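Local atomic coordinates of 273aa long hypothetical dTDP-4-dehydrorhamnose reductase (Sulfolobus tokodaii, PDB entry 2GGS), a protein that binds NADPH in a Rossmann-type domain and probably reduces dTDP-4-dehydrorhamnose. Residues Y101-S106 with D145-R150. Residues are numbered along the deposited sequence; the frame is centred on the assembly and turned at random.
With NDP (NADPH dihydro-nicotinamide-adenine-dinucleotide phosphate), chain C.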
loop_
_atom_site.group_PDB
_atom_site.type_symbol
_atom_site.label_atom_id
_atom_site.label_comp_id
_atom_site.label_asym_id
_atom_site.label_seq_id
_atom_site.Cartn_x
_atom_site.Cartn_y
_atom_site.Cartn_z
ATOM N N TYR A 101 9.192 17.264 1.007
ATOM C CA TYR A 101 9.502 16.035 1.715
ATOM C C TYR A 101 8.680 14.931 1.019
ATOM O O TYR A 101 7.469 14.991 1.010
ATOM C CB TYR A 101 9.140 16.174 3.193
ATOM C CG TYR A 101 9.206 14.924 4.043
ATOM C CD1 TYR A 101 10.283 14.048 3.963
ATOM C CD2 TYR A 101 8.222 14.670 4.995
ATOM C CE1 TYR A 101 10.348 12.914 4.762
ATOM C CE2 TYR A 101 8.287 13.530 5.800
ATOM C CZ TYR A 101 9.354 12.679 5.686
ATOM O OH TYR A 101 9.440 11.551 6.461
ATOM N N ILE A 102 9.369 13.948 0.453
ATOM C CA ILE A 102 8.705 12.913 -0.345
ATOM C C ILE A 102 8.561 11.618 0.466
ATOM O O ILE A 102 9.553 11.093 0.989
ATOM C CB ILE A 102 9.495 12.640 -1.605
ATOM C CG1 ILE A 102 9.501 13.910 -2.490
ATOM C CG2 ILE A 102 8.916 11.400 -2.354
ATOM C CD1 ILE A 102 9.927 13.674 -3.866
ATOM N N VAL A 103 7.329 11.129 0.589
ATOM C CA VAL A 103 7.047 9.856 1.290
ATOM C C VAL A 103 6.418 8.904 0.286
ATOM O O VAL A 103 5.316 9.182 -0.227
ATOM C CB VAL A 103 6.061 10.052 2.502
ATOM C CG1 VAL A 103 5.761 8.688 3.176
ATOM C CG2 VAL A 103 6.628 11.071 3.494
ATOM N N HIS A 104 7.105 7.806 -0.026
ATOM C CA HIS A 104 6.654 6.946 -1.099
ATOM C C HIS A 104 6.199 5.611 -0.480
ATOM O O HIS A 104 6.901 5.045 0.355
ATOM C CB HIS A 104 7.797 6.679 -2.099
ATOM C CG HIS A 104 7.464 5.592 -3.062
ATOM N ND1 HIS A 104 6.475 5.748 -4.017
ATOM C CD2 HIS A 104 7.907 4.315 -3.178
ATOM C CE1 HIS A 104 6.327 4.615 -4.675
ATOM N NE2 HIS A 104 7.199 3.734 -4.206
ATOM N N ILE A 105 5.051 5.104 -0.916
ATOM C CA ILE A 105 4.533 3.864 -0.329
ATOM C C ILE A 105 4.901 2.676 -1.202
ATOM O O ILE A 105 4.723 2.699 -2.424
ATOM C CB ILE A 105 2.996 3.934 -0.111
ATOM C CG1 ILE A 105 2.581 5.222 0.650
ATOM C CG2 ILE A 105 2.523 2.631 0.608
ATOM C CD1 ILE A 105 3.258 5.440 2.012
ATOM N N SER A 106 5.447 1.622 -0.583
ATOM C CA SER A 106 5.851 0.450 -1.320
ATOM C C SER A 106 5.248 -0.834 -0.721
ATOM O O SER A 106 4.299 -0.779 0.073
ATOM C CB SER A 106 7.380 0.383 -1.459
ATOM O OG SER A 106 7.806 -0.621 -2.388
ATOM N N ASP A 145 16.975 12.440 1.362
ATOM C CA ASP A 145 15.926 13.014 2.200
ATOM C C ASP A 145 14.479 12.545 1.911
ATOM O O ASP A 145 13.527 13.213 2.298
ATOM C CB ASP A 145 16.004 14.549 2.165
ATOM C CG ASP A 145 15.828 15.134 0.755
ATOM O OD1 ASP A 145 15.657 14.382 -0.251
ATOM O OD2 ASP A 145 15.914 16.378 0.662
ATOM N N SER A 146 14.303 11.404 1.262
ATOM C CA SER A 146 12.939 10.842 1.066
ATOM C C SER A 146 12.752 9.662 2.022
ATOM O O SER A 146 13.730 9.143 2.551
ATOM C CB SER A 146 12.722 10.339 -0.357
ATOM O OG SER A 146 13.425 9.141 -0.561
ATOM N N LEU A 147 11.506 9.240 2.189
ATOM C CA LEU A 147 11.168 8.069 3.021
ATOM C C LEU A 147 10.360 7.088 2.156
ATOM O O LEU A 147 9.376 7.499 1.534
ATOM C CB LEU A 147 10.281 8.501 4.194
ATOM C CG LEU A 147 9.896 7.389 5.161
ATOM C CD1 LEU A 147 11.168 6.771 5.797
ATOM C CD2 LEU A 147 8.916 7.935 6.197
ATOM N N ILE A 148 10.779 5.819 2.152
ATOM C CA ILE A 148 10.040 4.721 1.501
ATOM C C ILE A 148 9.432 3.930 2.658
ATOM O O ILE A 148 10.147 3.481 3.571
ATOM C CB ILE A 148 10.938 3.795 0.652
ATOM C CG1 ILE A 148 11.406 4.515 -0.629
ATOM C CG2 ILE A 148 10.208 2.480 0.309
ATOM C CD1 ILE A 148 12.654 3.905 -1.238
ATOM N N ILE A 149 8.112 3.770 2.611
ATOM C CA ILE A 149 7.407 2.961 3.608
ATOM C C ILE A 149 6.929 1.689 2.930
ATOM O O ILE A 149 6.073 1.763 2.055
ATOM C CB ILE A 149 6.199 3.719 4.204
ATOM C CG1 ILE A 149 6.593 5.050 4.872
ATOM C CG2 ILE A 149 5.473 2.806 5.196
ATOM C CD1 ILE A 149 5.398 5.791 5.464
ATOM N N ARG A 150 7.479 0.525 3.315
ATOM C CA ARG A 150 6.977 -0.728 2.727
ATOM C C ARG A 150 5.867 -1.254 3.634
ATOM O O ARG A 150 5.994 -1.267 4.851
ATOM C CB ARG A 150 8.051 -1.787 2.617
ATOM C CG ARG A 150 9.261 -1.376 1.777
ATOM C CD ARG A 150 10.011 -2.630 1.278
ATOM N NE ARG A 150 11.200 -2.320 0.482
ATOM C CZ ARG A 150 12.454 -2.462 0.926
ATOM N NH1 ARG A 150 12.697 -2.893 2.177
ATOM N NH2 ARG A 150 13.468 -2.166 0.127
HETATM P PA NDP C . -5.846 1.317 -4.200
HETATM O O1A NDP C . -5.912 0.350 -5.307
HETATM O O2A NDP C . -7.040 1.310 -3.320
HETATM O O5B NDP C . -5.626 2.793 -4.718
HETATM C C5B NDP C . -4.829 3.047 -5.861
HETATM C C4B NDP C . -4.816 4.545 -6.015
HETATM O O4B NDP C . -3.902 4.857 -7.069
HETATM C C3B NDP C . -6.182 5.132 -6.333
HETATM O O3B NDP C . -6.336 6.321 -5.606
HETATM C C2B NDP C . -6.041 5.438 -7.830
HETATM O O2B NDP C . -6.860 6.524 -8.139
HETATM C C1B NDP C . -4.566 5.812 -7.883
HETATM N N9A NDP C . -4.046 5.726 -9.251
HETATM C C8A NDP C . -3.837 4.598 -9.985
HETATM N N7A NDP C . -3.371 4.966 -11.212
HETATM C C5A NDP C . -3.296 6.308 -11.237
HETATM C C6A NDP C . -2.906 7.216 -12.228
HETATM N N6A NDP C . -2.603 6.777 -13.482
HETATM N N1A NDP C . -2.981 8.546 -11.914
HETATM C C2A NDP C . -3.397 9.027 -10.679
HETATM N N3A NDP C . -3.793 8.127 -9.719
HETATM C C4A NDP C . -3.743 6.807 -10.011
HETATM O O3 NDP C . -4.442 0.953 -3.474
HETATM P PN NDP C . -4.141 0.948 -1.880
HETATM O O1N NDP C . -4.666 2.096 -1.176
HETATM O O2N NDP C . -4.514 -0.431 -1.491
HETATM O O5D NDP C . -2.542 0.979 -1.929
HETATM C C5D NDP C . -1.833 2.148 -1.529
HETATM C C4D NDP C . -0.331 1.984 -1.724
HETATM O O4D NDP C . 0.099 0.896 -0.939
HETATM C C3D NDP C . 0.095 1.674 -3.157
HETATM O O3D NDP C . 1.352 2.282 -3.283
HETATM C C2D NDP C . 0.242 0.172 -3.177
HETATM O O2D NDP C . 1.133 -0.227 -4.205
HETATM C C1D NDP C . 0.805 -0.045 -1.751
HETATM N N1N NDP C . 0.551 -1.417 -1.295
HETATM C C2N NDP C . -0.720 -1.908 -1.426
HETATM C C3N NDP C . -1.096 -3.114 -0.852
HETATM C C7N NDP C . -2.501 -3.593 -1.027
HETATM O O7N NDP C . -2.818 -4.913 -0.652
HETATM N N7N NDP C . -3.419 -2.779 -1.544
HETATM C C4N NDP C . -0.094 -3.940 -0.066
HETATM C C5N NDP C . 1.290 -3.338 -0.005
HETATM C C6N NDP C . 1.536 -2.101 -0.612
HETATM P P2B NDP C . -8.312 6.338 -8.920
HETATM O O1X NDP C . -8.979 7.620 -8.622
HETATM O O2X NDP C . -9.011 5.142 -8.368
HETATM O O3X NDP C . -8.073 6.117 -10.436
HETATM O O HOH W 1 12.161 14.421 0.276
#
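H104 bonds with both backbone N and O, to L147 O and I149 N, and S106 through its N to I149 O, pairing two neighbouring parallel strands of the Rossmann sheet. With L147 N to I102 O, four near-straight bonds make the ladder; S106 N to I149 O is 2.7 Å, its donor tilted 30° from the carbonyl plane. Ahead of the first rung, a water bridges the two segments: it accepts from I102 N (2.8 Å) and lies 2.7 Å from D145 O.

Apolar packing fills the face that carries V103, I105, L147 and I149, covered by helix 186-199. V103 CG1 meets I149 CD1 at 3.7 Å, while the I105 side chain lies alongside that of I149, CD1 near its CB. The Y101 ring lies beside L147 because chi1 of 171° turns CG away from the backbone N, bringing OH to 3.7 Å from L147 CD2; D145 O lies at the ring's edge, V103 CG2 over one face. Replacing Y101 by an alanine would probably open a gap beside L147 and V103 and leave K201 O without its hydroxyl partner.

On the other face, S106 CB rests on I148 CG2 at 3.9 Å, and E138 of the crossover helix 129-141 takes both S106 OG and R150 NE.

Apolar packing and straight backbone bonds thus probably hold in place the strand end that meets the cofactor, I105 CG2 3.4 Å from O4D of the nicotinamide ribose and S106 O 3.1 Å from C6N of the ring.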